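Putative HAD-hydrolase YfnB (Bacillus subtilis, PDB 3ED5) is a putative hydrolase of the HAD-like superfamily, YjjG family, and probably acts as a 5'-nucleotidase, removing phosphate from nucleotides. Local coordinates at residues E34-P39 and E91-R96; A76-K79 and E84-G87; Y7-F12 and E169-F174; D110-L115 and S139-F144. All coordinates share one frame; numbering follows the deposited sequence. Where two conformers were deposited one is given.

Contact 1. Residues E34-P39 and E91-R96; sequences EDQNIP and EQKYRR. With FMT (formic acid), chain B.
Asp35 OD2, at the end of helix 21-35, is gripped by two donors. Lys93 NZ, from helix 87-98, lies 2.7 Å from Asp35 OD2, a salt bridge on the syn lone pair. Gln36 NE2 comes to the same oxygen on its anti side, 2.9 Å from Asp35 OD2, with the acceptor close to the amide plane. Lys93 is extended until its last torsion, chi4 -110°, which swings NZ round to the carboxylate; its side chain crosses those of Asp35 and Gln36 at about a right angle.

Two residues past Lys93, Arg95 reaches back one turn to Glu91 and holds it side-on: NE and NH2 both point in the guanidinium plane at Glu91 OE2, with NH2 2.8 Å from that oxygen. The edge of the same group also meets a formate, probably from the crystallisation liquor, Arg95 NH2 lying 2.8 Å from O2; Arg73 binds this formate too. A leucine in place of Arg95 lacks both donors, and the Glu91 carboxylate, still paired with Arg73 through OE1, would probably be freer to turn. The helices also pack through Tyr94 on Ala28 and Leu29, but between segments 34-39 and 91-96 the link is chiefly a surface ion pair.

Contact 2. Residues A76-K79 and E84-G87; sequences ALLK and EADG
Leu78 and Ala85 make the apolar touch here: the methyl of Ala85 sits against the base of the leucine side chain, with Leu78 CB 4.0 Å from Ala85 CB. A second link is polar and indirect. One water donates both to the backbone oxygen of the helix, 2.6 Å from Lys79 O, and to the carboxylate, 2.8 Å from Glu84 OE2. Glu84 starts out pointing away from the helix, and its chain folds back at chi2 (42°) to bring the carboxylate to that water. Glu84 is modelled in two conformers, however, so this bridge describes one of them and is doubtful as a lasting link. Only Lys79 CG comes near Glu84 OE2, at 4.2 Å, and the rest of the lysine side chain runs away from it.

Further out, Leu90 of helix 87-98 touches both Leu78 and Ala85, while Met44, Phe33, Ile38 and Tyr83 also pack on Leu78. Asp86 takes the N-cap position of helix 87-98, where OD1 accepts from the backbone N of Leu89. The whole is a tight connection between consecutive helices, 66-80 and 87-98, in the helical insert between strands 9-12 and 120-125, consistent with the C1-type cap of HAD hydrolases.

Contact 3. Residues Y7-F12 and E169-F174; sequences YRTLLF and ERIPQF. With FMT (formic acid), chain K.
Strand 9-12, a central strand of the parallel sheet, meets the turn that leads from helix 161-169 toward strand 179-183. The touch is made by Ile171: its CD1 lies 3.9 Å from Leu11 CD2 and 4.2 Å from Thr9 CG2. Thr9 and Leu11, two residues apart on the strand, point to the same side of the sheet, and the isoleucine methyl reaches both. Ile171 has CG1 anti to its carbonyl carbon (chi1 -64°), and with chi2 extended at 172° the branch runs out to CD1 and delivers that methyl to the strand. The contact contains no hydrogen bond; it is buried apolar packing, with Tyr122 of the next strand also touching both Thr9 and Ile171.

The backbone from Ile171 to Phe174 is a type II beta turn, closed by a weak bond from Phe174 N to Ile171 O at 3.2 Å. On the outer side Arg170 NH2 makes a weak bond, 3.4 Å long, to O1 of a formate probably from the crystallisation liquor. Such cover of a central parallel strand by a helix-to-strand connection belongs to the Rossmann-like core of HAD hydrolases, in which this strand leads to Asp13, the nucleophile by similarity.

Contact 4. Residues D110-L115 and S139-F144; sequences DLISNL and SGLFPF
Phe144 lays one face of its ring over the backbone of helix 108-116 at Ser113. The Ser113 CA sits 4.2 Å from the ring centroid of Phe144 and 28° off its normal, a CH-pi contact, and Ser113 CB lies 3.9 Å from Phe144 CE1. Ile112 approaches the same side chain nearer its root, obliquely to the ring: its CG2 is 3.4 Å from Phe144 CB, a close approach, and 3.7 Å from Phe144 CG. That methyl is placed by the first torsion of Ile112, with CG2 anti to the backbone N (chi1 -67° measured to CG1). Leu141 adds a lighter touch, CD2 being 4.1 Å from Ile112 CB. At the ring's edge, in plane, lies Leu141 CA of its own segment. With an alanine at Phe144 no ring lies over Ser113 CA or beside Ile112 CG2, and a gap would probably open between helix 108-116 and the 142-144 turn.

Gly140, with positive phi, ends helix 129-138 in a Schellman motif, and residues 142-144 form a short 3-10 turn held by Phe144 N to Leu141 O. Phe109 meets the Phe144 ring edge-to-face and also touches Leu141. Ile112 in turn packs on Phe12, so helix 108-116 touches both strand 9-12 and the connection from helix 129-138 to strand 147-150.

The four contacts divide into two groups. Contacts 1 and 2 lie in the helical region, their centres 12 Å apart, and touch where Ile38 CD1 packs 3.9 Å from Leu78 CD2. Contacts 3 and 4 belong to the sheet-bearing part, with centres 17 Å apart, joined by Phe12 CZ to Ile112 CD1 at 3.8 Å and by Leu10 CD1 to Leu115 CD1 at 3.8 Å. The groups do not touch: contact 2 is about 42 Å from contact 3, centre to centre. Nearest the probable nucleophile Asp13 are contacts 3 and 4, with the side chains of Leu11 and Ile112 about 8 and 10 Å from its own. Contacts 1 and 2 lie away from it.

Contact 1. Residues E34-P39 and E91-R96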
loop_
_atom_site.group_PDB
_atom_site.type_symbol
_atom_site.label_atom_id
_atom_site.label_comp_id
_atom_site.label_asym_id
_atom_site.label_seq_id
_atom_site.Cartn_x
_atom_site.Cartn_y
_atom_site.Cartn_z
ATOM N N GLU A 34 0.228 3.066 -24.513
ATOM C CA GLU A 34 -0.370 2.557 -25.756
ATOM C C GLU A 34 -1.572 3.436 -26.122
ATOM O O GLU A 34 -1.724 3.811 -27.271
ATOM C CB GLU A 34 -0.806 1.091 -25.605
ATOM C CG GLU A 34 0.343 0.097 -25.472
ATOM C CD GLU A 34 -0.117 -1.371 -25.454
ATOM O OE1 GLU A 34 -1.336 -1.652 -25.562
ATOM O OE2 GLU A 34 0.761 -2.247 -25.329
ATOM N N ASP A 35 -2.416 3.767 -25.143
ATOM C CA ASP A 35 -3.589 4.630 -25.372
ATOM C C ASP A 35 -3.166 5.960 -26.008
ATOM O O ASP A 35 -3.815 6.440 -26.954
ATOM C CB ASP A 35 -4.373 4.884 -24.067
ATOM C CG ASP A 35 -5.610 5.764 -24.286
ATOM O OD1 ASP A 35 -6.639 5.226 -24.743
ATOM O OD2 ASP A 35 -5.565 6.984 -23.996
ATOM N N GLN A 36 -2.065 6.523 -25.510
ATOM C CA GLN A 36 -1.559 7.826 -25.957
ATOM C C GLN A 36 -0.651 7.753 -27.174
ATOM O O GLN A 36 -0.174 8.783 -27.634
ATOM C CB GLN A 36 -0.758 8.480 -24.849
ATOM C CG GLN A 36 -1.599 8.794 -23.623
ATOM C CD GLN A 36 -2.690 9.806 -23.927
ATOM O OE1 GLN A 36 -2.403 10.967 -24.170
ATOM N NE2 GLN A 36 -3.938 9.367 -23.917
ATOM N N ASN A 37 -0.377 6.536 -27.641
ATOM C CA ASN A 37 0.581 6.274 -28.721
ATOM C C ASN A 37 1.936 6.907 -28.485
ATOM O O ASN A 37 2.499 7.508 -29.390
ATOM C CB ASN A 37 0.034 6.739 -30.069
ATOM C CG ASN A 37 -1.292 6.124 -30.388
ATOM O OD1 ASN A 37 -1.449 4.901 -30.354
ATOM N ND2 ASN A 37 -2.277 6.967 -30.682
ATOM N N ILE A 38 2.437 6.784 -27.262
ATOM C CA ILE A 38 3.759 7.285 -26.902
ATOM C C ILE A 38 4.627 6.095 -26.506
ATOM O O ILE A 38 4.234 5.313 -25.632
ATOM C CB ILE A 38 3.674 8.222 -25.666
ATOM C CG1 ILE A 38 2.865 9.473 -25.973
ATOM C CG2 ILE A 38 5.073 8.584 -25.152
ATOM C CD1 ILE A 38 2.728 10.400 -24.738
ATOM N N PRO A 39 5.812 5.950 -27.125
ATOM C CA PRO A 39 6.691 4.845 -26.740
ATOM C C PRO A 39 7.059 5.017 -25.272
ATOM O O PRO A 39 7.330 6.150 -24.861
ATOM C CB PRO A 39 7.919 5.043 -27.649
ATOM C CG PRO A 39 7.378 5.781 -28.830
ATOM C CD PRO A 39 6.381 6.729 -28.251
ATOM N N GLU A 91 -4.321 10.794 -15.712
ATOM C CA GLU A 91 -4.529 10.047 -14.465
ATOM C C GLU A 91 -5.860 9.286 -14.498
ATOM O O GLU A 91 -5.920 8.123 -14.087
ATOM C CB GLU A 91 -4.459 10.991 -13.282
ATOM C CG GLU A 91 -5.107 10.455 -11.943
ATOM C CD GLU A 91 -4.432 9.181 -11.390
ATOM O OE1 GLU A 91 -3.286 8.815 -11.749
ATOM O OE2 GLU A 91 -5.064 8.548 -10.494
ATOM N N GLN A 92 -6.909 9.919 -15.010
ATOM C CA GLN A 92 -8.186 9.249 -15.115
ATOM C C GLN A 92 -8.066 7.978 -15.981
ATOM O O GLN A 92 -8.630 6.923 -15.641
ATOM C CB GLN A 92 -9.192 10.249 -15.664
ATOM C CG GLN A 92 -10.536 9.739 -16.066
ATOM C CD GLN A 92 -11.327 10.881 -16.732
ATOM O OE1 GLN A 92 -11.848 11.766 -16.050
ATOM N NE2 GLN A 92 -11.376 10.882 -18.068
ATOM N N LYS A 93 -7.307 8.061 -17.084
ATOM C CA LYS A 93 -7.116 6.878 -17.953
ATOM C C LYS A 93 -6.284 5.790 -17.267
ATOM O O LYS A 93 -6.622 4.603 -17.289
ATOM C CB LYS A 93 -6.463 7.281 -19.299
ATOM C CG LYS A 93 -7.375 8.102 -20.180
ATOM C CD LYS A 93 -6.584 8.698 -21.348
ATOM C CE LYS A 93 -7.479 9.444 -22.314
ATOM N NZ LYS A 93 -7.603 8.735 -23.618
ATOM N N TYR A 94 -5.189 6.208 -16.648
ATOM C CA TYR A 94 -4.324 5.330 -15.904
ATOM C C TYR A 94 -5.108 4.620 -14.800
ATOM O O TYR A 94 -4.972 3.386 -14.589
ATOM C CB TYR A 94 -3.258 6.179 -15.224
ATOM C CG TYR A 94 -2.309 5.374 -14.389
ATOM C CD1 TYR A 94 -1.431 4.504 -14.999
ATOM C CD2 TYR A 94 -2.285 5.487 -12.989
ATOM C CE1 TYR A 94 -0.514 3.776 -14.281
ATOM C CE2 TYR A 94 -1.327 4.743 -12.231
ATOM C CZ TYR A 94 -0.462 3.879 -12.921
ATOM O OH TYR A 94 0.502 3.103 -12.326
ATOM N N ARG A 95 -5.921 5.408 -14.119
ATOM C CA ARG A 95 -6.683 4.922 -12.942
ATOM C C ARG A 95 -7.597 3.738 -13.321
ATOM O O ARG A 95 -7.728 2.746 -12.569
ATOM C CB ARG A 95 -7.531 6.095 -12.376
ATOM C CG ARG A 95 -8.476 5.738 -11.210
ATOM C CD ARG A 95 -7.716 5.311 -9.979
ATOM N NE ARG A 95 -6.567 6.183 -9.611
ATOM C CZ ARG A 95 -5.690 5.893 -8.657
ATOM N NH1 ARG A 95 -5.851 4.791 -7.914
ATOM N NH2 ARG A 95 -4.665 6.707 -8.396
ATOM N N ARG A 96 -8.276 3.867 -14.455
ATOM C CA ARG A 96 -9.155 2.811 -14.933
ATOM C C ARG A 96 -8.379 1.505 -15.155
ATOM O O ARG A 96 -8.830 0.429 -14.722
ATOM C CB ARG A 96 -9.924 3.242 -16.174
ATOM C CG ARG A 96 -11.050 2.293 -16.504
ATOM C CD ARG A 96 -10.579 1.152 -17.380
ATOM N NE ARG A 96 -10.417 1.602 -18.759
ATOM C CZ ARG A 96 -10.288 0.793 -19.804
ATOM N NH1 ARG A 96 -10.281 -0.534 -19.632
ATOM N NH2 ARG A 96 -10.162 1.316 -21.019
HETATM C C FMT B . -1.746 4.829 -7.044
HETATM O O1 FMT B . -1.048 5.004 -8.027
HETATM O O2 FMT B . -2.700 5.533 -6.766
#

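Contact 2. Residues A76-K79 and E84-G87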
loop_
_atom_site.group_PDB
_atom_site.type_symbol
_atom_site.label_atom_id
_atom_site.label_comp_id
_atom_site.label_asym_id
_atom_site.label_seq_id
_atom_site.Cartn_x
_atom_site.Cartn_y
_atom_site.Cartn_z
ATOM N N ALA A 76 3.943 15.961 -15.147
ATOM C CA ALA A 76 5.376 16.202 -14.807
ATOM C C ALA A 76 6.293 15.336 -15.669
ATOM O O ALA A 76 7.309 15.816 -16.193
ATOM C CB ALA A 76 5.640 15.928 -13.326
ATOM N N LEU A 77 5.928 14.066 -15.837
ATOM C CA LEU A 77 6.740 13.167 -16.669
ATOM C C LEU A 77 6.692 13.577 -18.139
ATOM O O LEU A 77 7.746 13.849 -18.766
ATOM C CB LEU A 77 6.233 11.729 -16.517
ATOM C CG LEU A 77 6.957 10.681 -17.362
ATOM C CD1 LEU A 77 8.384 10.468 -16.840
ATOM C CD2 LEU A 77 6.123 9.379 -17.361
ATOM N N LEU A 78 5.489 13.643 -18.717
ATOM C CA LEU A 78 5.418 13.891 -20.173
ATOM C C LEU A 78 5.880 15.277 -20.584
ATOM O O LEU A 78 6.474 15.434 -21.661
ATOM C CB LEU A 78 4.021 13.576 -20.738
ATOM C CG LEU A 78 3.608 12.104 -20.596
ATOM C CD1 LEU A 78 2.167 11.899 -21.008
ATOM C CD2 LEU A 78 4.524 11.191 -21.378
ATOM N N LYS A 79 5.657 16.286 -19.747
ATOM C CA LYS A 79 6.110 17.661 -20.077
ATOM C C LYS A 79 7.635 17.792 -20.322
ATOM O O LYS A 79 8.074 18.485 -21.267
ATOM C CB LYS A 79 5.662 18.645 -18.984
ATOM C CG LYS A 79 5.863 20.118 -19.320
ATOM C CD LYS A 79 5.799 20.985 -18.063
ATOM C CE LYS A 79 4.476 20.899 -17.350
ATOM N NZ LYS A 79 4.662 21.449 -15.964
ATOM N N GLU A 84 2.745 18.215 -24.369
ATOM C CA GLU A 84 1.758 18.989 -23.618
ATOM C C GLU A 84 0.620 18.042 -23.239
ATOM O O GLU A 84 -0.117 17.562 -24.116
ATOM C CB GLU A 84 1.256 20.196 -24.429
ATOM C CG GLU A 84 2.089 21.462 -24.215
ATOM C CD GLU A 84 3.579 21.182 -24.183
ATOM O OE1 GLU A 84 4.190 21.090 -25.267
ATOM O OE2 GLU A 84 4.137 21.051 -23.070
ATOM N N ALA A 85 0.498 17.783 -21.944
ATOM C CA ALA A 85 -0.323 16.726 -21.392
ATOM C C ALA A 85 -1.231 17.246 -20.294
ATOM O O ALA A 85 -0.831 18.065 -19.460
ATOM C CB ALA A 85 0.590 15.673 -20.810
ATOM N N ASP A 86 -2.460 16.766 -20.308
ATOM C CA ASP A 86 -3.424 17.093 -19.284
ATOM C C ASP A 86 -3.270 16.046 -18.172
ATOM O O ASP A 86 -3.723 14.910 -18.329
ATOM C CB ASP A 86 -4.824 17.029 -19.896
ATOM C CG ASP A 86 -5.894 17.393 -18.929
ATOM O OD1 ASP A 86 -5.731 17.129 -17.727
ATOM O OD2 ASP A 86 -6.919 17.959 -19.362
ATOM N N GLY A 87 -2.650 16.441 -17.052
ATOM C CA GLY A 87 -2.282 15.482 -16.002
ATOM C C GLY A 87 -3.496 14.803 -15.401
ATOM O O GLY A 87 -3.449 13.599 -15.067
HETATM O O HOH W 1 6.802 20.447 -22.511
#

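Contact 3. Residues Y7-F12 and E169-F174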
loop_
_atom_site.group_PDB
_atom_site.type_symbol
_atom_site.label_atom_id
_atom_site.label_comp_id
_atom_site.label_asym_id
_atom_site.label_seq_id
_atom_site.Cartn_x
_atom_site.Cartn_y
_atom_site.Cartn_z
ATOM N N TYR A 7 -0.710 -11.752 19.430
ATOM C CA TYR A 7 -1.410 -10.650 18.785
ATOM C C TYR A 7 -2.847 -11.039 18.578
ATOM O O TYR A 7 -3.157 -12.221 18.387
ATOM C CB TYR A 7 -0.808 -10.304 17.409
ATOM C CG TYR A 7 0.600 -9.817 17.512
ATOM C CD1 TYR A 7 0.877 -8.497 17.891
ATOM C CD2 TYR A 7 1.673 -10.698 17.262
ATOM C CE1 TYR A 7 2.205 -8.056 18.028
ATOM C CE2 TYR A 7 3.007 -10.269 17.375
ATOM C CZ TYR A 7 3.259 -8.956 17.741
ATOM O OH TYR A 7 4.562 -8.529 17.821
ATOM N N ARG A 8 -3.722 -10.043 18.588
ATOM C CA ARG A 8 -5.136 -10.284 18.312
ATOM C C ARG A 8 -5.607 -9.592 17.042
ATOM O O ARG A 8 -6.549 -10.063 16.404
ATOM C CB ARG A 8 -5.981 -9.807 19.485
ATOM C CG ARG A 8 -5.791 -10.696 20.712
ATOM C CD ARG A 8 -6.908 -10.501 21.722
ATOM N NE ARG A 8 -6.845 -9.186 22.366
ATOM C CZ ARG A 8 -6.160 -8.934 23.477
ATOM N NH1 ARG A 8 -5.455 -9.902 24.063
ATOM N NH2 ARG A 8 -6.184 -7.716 24.003
ATOM N N THR A 9 -4.939 -8.492 16.693
ATOM C CA THR A 9 -5.411 -7.573 15.673
ATOM C C THR A 9 -4.270 -7.371 14.690
ATOM O O THR A 9 -3.182 -6.950 15.109
ATOM C CB THR A 9 -5.749 -6.231 16.324
ATOM O OG1 THR A 9 -6.688 -6.455 17.392
ATOM C CG2 THR A 9 -6.354 -5.243 15.295
ATOM N N LEU A 10 -4.524 -7.636 13.401
ATOM C CA LEU A 10 -3.495 -7.447 12.353
ATOM C C LEU A 10 -3.958 -6.353 11.397
ATOM O O LEU A 10 -5.091 -6.416 10.889
ATOM C CB LEU A 10 -3.216 -8.753 11.564
ATOM C CG LEU A 10 -2.968 -9.963 12.493
ATOM C CD1 LEU A 10 -2.806 -11.244 11.664
ATOM C CD2 LEU A 10 -1.749 -9.738 13.406
ATOM N N LEU A 11 -3.106 -5.350 11.186
ATOM C CA LEU A 11 -3.394 -4.283 10.250
ATOM C C LEU A 11 -2.506 -4.487 9.015
ATOM O O LEU A 11 -1.280 -4.495 9.123
ATOM C CB LEU A 11 -3.084 -2.914 10.869
ATOM C CG LEU A 11 -3.610 -2.649 12.308
ATOM C CD1 LEU A 11 -3.228 -1.224 12.727
ATOM C CD2 LEU A 11 -5.127 -2.827 12.419
ATOM N N PHE A 12 -3.144 -4.665 7.870
ATOM C CA PHE A 12 -2.383 -4.934 6.651
ATOM C C PHE A 12 -2.464 -3.740 5.718
ATOM O O PHE A 12 -3.536 -3.241 5.405
ATOM C CB PHE A 12 -2.983 -6.141 5.899
ATOM C CG PHE A 12 -2.529 -7.471 6.403
ATOM C CD1 PHE A 12 -1.387 -8.092 5.901
ATOM C CD2 PHE A 12 -3.278 -8.135 7.386
ATOM C CE1 PHE A 12 -0.964 -9.351 6.413
ATOM C CE2 PHE A 12 -2.883 -9.399 7.874
ATOM C CZ PHE A 12 -1.736 -9.999 7.396
ATOM N N GLU A 169 -9.583 4.365 17.200
ATOM C CA GLU A 169 -10.880 4.709 17.786
ATOM C C GLU A 169 -11.986 3.824 17.208
ATOM O O GLU A 169 -13.045 3.721 17.762
ATOM C CB GLU A 169 -11.188 6.188 17.532
ATOM C CG GLU A 169 -10.351 7.163 18.346
ATOM C CD GLU A 169 -10.486 6.972 19.872
ATOM O OE1 GLU A 169 -11.620 6.984 20.396
ATOM O OE2 GLU A 169 -9.441 6.797 20.552
ATOM N N ARG A 170 -11.731 3.200 16.060
ATOM C CA ARG A 170 -12.747 2.442 15.336
ATOM C C ARG A 170 -12.542 0.918 15.386
ATOM O O ARG A 170 -13.253 0.172 14.709
ATOM C CB ARG A 170 -12.836 2.967 13.892
ATOM C CG ARG A 170 -13.532 4.326 13.850
ATOM C CD ARG A 170 -13.143 5.112 12.567
ATOM N NE ARG A 170 -13.803 6.422 12.598
ATOM C CZ ARG A 170 -13.350 7.471 13.271
ATOM N NH1 ARG A 170 -14.034 8.615 13.251
ATOM N NH2 ARG A 170 -12.220 7.387 13.977
ATOM N N ILE A 171 -11.620 0.446 16.228
ATOM C CA ILE A 171 -11.422 -1.005 16.430
ATOM C C ILE A 171 -11.917 -1.314 17.841
ATOM O O ILE A 171 -11.365 -0.774 18.781
ATOM C CB ILE A 171 -9.944 -1.413 16.298
ATOM C CG1 ILE A 171 -9.420 -1.142 14.852
ATOM C CG2 ILE A 171 -9.741 -2.892 16.649
ATOM C CD1 ILE A 171 -7.885 -1.363 14.722
ATOM N N PRO A 172 -12.967 -2.146 17.969
ATOM C CA PRO A 172 -13.576 -2.439 19.284
ATOM C C PRO A 172 -12.538 -3.096 20.198
ATOM O O PRO A 172 -11.831 -4.006 19.749
ATOM C CB PRO A 172 -14.687 -3.432 18.927
ATOM C CG PRO A 172 -14.906 -3.270 17.436
ATOM C CD PRO A 172 -13.566 -2.978 16.905
ATOM N N GLN A 173 -12.424 -2.600 21.442
ATOM C CA GLN A 173 -11.473 -3.150 22.420
ATOM C C GLN A 173 -10.021 -3.104 21.920
ATOM O O GLN A 173 -9.221 -4.018 22.181
ATOM C CB GLN A 173 -11.858 -4.591 22.798
ATOM C CG GLN A 173 -13.233 -4.728 23.450
ATOM C CD GLN A 173 -13.217 -4.363 24.914
ATOM O OE1 GLN A 173 -13.318 -3.191 25.272
ATOM N NE2 GLN A 173 -13.096 -5.367 25.773
ATOM N N PHE A 174 -9.678 -2.042 21.196
ATOM C CA PHE A 174 -8.328 -1.895 20.641
ATOM C C PHE A 174 -7.258 -1.938 21.734
ATOM O O PHE A 174 -7.360 -1.199 22.716
ATOM C CB PHE A 174 -8.179 -0.562 19.886
ATOM C CG PHE A 174 -6.759 -0.292 19.455
ATOM C CD1 PHE A 174 -5.964 0.610 20.159
ATOM C CD2 PHE A 174 -6.201 -1.003 18.408
ATOM C CE1 PHE A 174 -4.635 0.819 19.791
ATOM C CE2 PHE A 174 -4.879 -0.810 18.056
ATOM C CZ PHE A 174 -4.102 0.114 18.752
HETATM C C FMT K . -10.950 10.838 15.025
HETATM O O1 FMT K . -10.754 9.858 15.760
HETATM O O2 FMT K . -12.062 11.211 14.615
#

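Contact 4. Residues D110-L115 and S139-F144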
loop_
_atom_site.group_PDB
_atom_site.type_symbol
_atom_site.label_atom_id
_atom_site.label_comp_id
_atom_site.label_asym_id
_atom_site.label_seq_id
_atom_site.Cartn_x
_atom_site.Cartn_y
_atom_site.Cartn_z
ATOM N N ASP A 110 -4.145 -17.586 0.543
ATOM C CA ASP A 110 -4.135 -18.665 1.543
ATOM C C ASP A 110 -3.780 -18.120 2.940
ATOM O O ASP A 110 -4.393 -18.536 3.960
ATOM C CB ASP A 110 -3.180 -19.780 1.131
ATOM C CG ASP A 110 -3.658 -20.536 -0.103
ATOM O OD1 ASP A 110 -4.863 -20.437 -0.477
ATOM O OD2 ASP A 110 -2.816 -21.232 -0.713
ATOM N N LEU A 111 -2.812 -17.201 2.978
ATOM C CA LEU A 111 -2.404 -16.577 4.252
ATOM C C LEU A 111 -3.579 -15.849 4.890
ATOM O O LEU A 111 -3.956 -16.130 6.038
ATOM C CB LEU A 111 -1.224 -15.614 4.080
ATOM C CG LEU A 111 -0.943 -14.861 5.401
ATOM C CD1 LEU A 111 -0.053 -15.779 6.285
ATOM C CD2 LEU A 111 -0.391 -13.496 5.251
ATOM N N ILE A 112 -4.179 -14.919 4.160
ATOM C CA ILE A 112 -5.306 -14.146 4.703
ATOM C C ILE A 112 -6.478 -15.058 5.149
ATOM O O ILE A 112 -7.064 -14.859 6.215
ATOM C CB ILE A 112 -5.743 -13.066 3.692
ATOM C CG1 ILE A 112 -4.622 -12.004 3.540
ATOM C CG2 ILE A 112 -7.098 -12.432 4.043
ATOM C CD1 ILE A 112 -4.220 -11.300 4.889
ATOM N N SER A 113 -6.810 -16.055 4.329
ATOM C CA SER A 113 -7.891 -16.998 4.668
ATOM C C SER A 113 -7.589 -17.724 5.987
ATOM O O SER A 113 -8.476 -17.882 6.856
ATOM C CB SER A 113 -8.061 -18.019 3.544
ATOM O OG SER A 113 -9.024 -18.981 3.923
ATOM N N ASN A 114 -6.352 -18.189 6.136
ATOM C CA ASN A 114 -5.933 -18.840 7.380
ATOM C C ASN A 114 -5.969 -17.867 8.571
ATOM O O ASN A 114 -6.477 -18.206 9.639
ATOM C CB ASN A 114 -4.530 -19.479 7.215
ATOM C CG ASN A 114 -4.580 -20.827 6.509
ATOM O OD1 ASN A 114 -5.608 -21.507 6.526
ATOM N ND2 ASN A 114 -3.458 -21.225 5.887
ATOM N N LEU A 115 -5.432 -16.659 8.391
ATOM C CA LEU A 115 -5.368 -15.723 9.528
ATOM C C LEU A 115 -6.729 -15.225 9.996
ATOM O O LEU A 115 -6.926 -14.975 11.201
ATOM C CB LEU A 115 -4.458 -14.539 9.205
ATOM C CG LEU A 115 -2.996 -14.852 8.858
ATOM C CD1 LEU A 115 -2.233 -13.528 8.661
ATOM C CD2 LEU A 115 -2.301 -15.733 9.904
ATOM N N SER A 139 -9.972 -9.662 -6.297
ATOM C CA SER A 139 -9.006 -10.708 -5.926
ATOM C C SER A 139 -9.598 -11.679 -4.874
ATOM O O SER A 139 -8.935 -12.646 -4.487
ATOM C CB SER A 139 -7.753 -10.053 -5.314
ATOM O OG SER A 139 -8.084 -9.314 -4.124
ATOM N N GLY A 140 -10.806 -11.387 -4.409
ATOM C CA GLY A 140 -11.465 -12.219 -3.355
ATOM C C GLY A 140 -11.007 -11.984 -1.922
ATOM O O GLY A 140 -11.429 -12.730 -1.028
ATOM N N LEU A 141 -10.133 -11.007 -1.693
ATOM C CA LEU A 141 -9.614 -10.729 -0.339
ATOM C C LEU A 141 -10.590 -9.960 0.526
ATOM O O LEU A 141 -10.570 -10.124 1.758
ATOM C CB LEU A 141 -8.285 -9.978 -0.364
ATOM C CG LEU A 141 -7.075 -10.718 -0.960
ATOM C CD1 LEU A 141 -5.903 -9.768 -0.958
ATOM C CD2 LEU A 141 -6.730 -11.946 -0.121
ATOM N N PHE A 142 -11.443 -9.157 -0.101
ATOM C CA PHE A 142 -12.316 -8.197 0.612
ATOM C C PHE A 142 -13.059 -8.774 1.852
ATOM O O PHE A 142 -12.997 -8.178 2.917
ATOM C CB PHE A 142 -13.342 -7.604 -0.369
ATOM C CG PHE A 142 -14.219 -6.553 0.229
ATOM C CD1 PHE A 142 -13.799 -5.233 0.265
ATOM C CD2 PHE A 142 -15.458 -6.896 0.781
ATOM C CE1 PHE A 142 -14.608 -4.239 0.831
ATOM C CE2 PHE A 142 -16.271 -5.912 1.341
ATOM C CZ PHE A 142 -15.828 -4.593 1.385
ATOM N N PRO A 143 -13.762 -9.900 1.702
ATOM C CA PRO A 143 -14.597 -10.349 2.831
ATOM C C PRO A 143 -13.849 -10.782 4.102
ATOM O O PRO A 143 -14.487 -10.952 5.173
ATOM C CB PRO A 143 -15.360 -11.549 2.249
ATOM C CG PRO A 143 -15.198 -11.427 0.776
ATOM C CD PRO A 143 -13.853 -10.852 0.579
ATOM N N PHE A 144 -12.534 -10.992 4.000
ATOM C CA PHE A 144 -11.770 -11.507 5.132
ATOM C C PHE A 144 -11.443 -10.420 6.151
ATOM O O PHE A 144 -10.952 -10.727 7.239
ATOM C CB PHE A 144 -10.456 -12.168 4.649
ATOM C CG PHE A 144 -10.668 -13.394 3.809
ATOM C CD1 PHE A 144 -11.072 -14.598 4.390
ATOM C CD2 PHE A 144 -10.447 -13.362 2.444
ATOM C CE1 PHE A 144 -11.268 -15.755 3.619
ATOM C CE2 PHE A 144 -10.652 -14.509 1.652
ATOM C CZ PHE A 144 -11.055 -15.715 2.245
#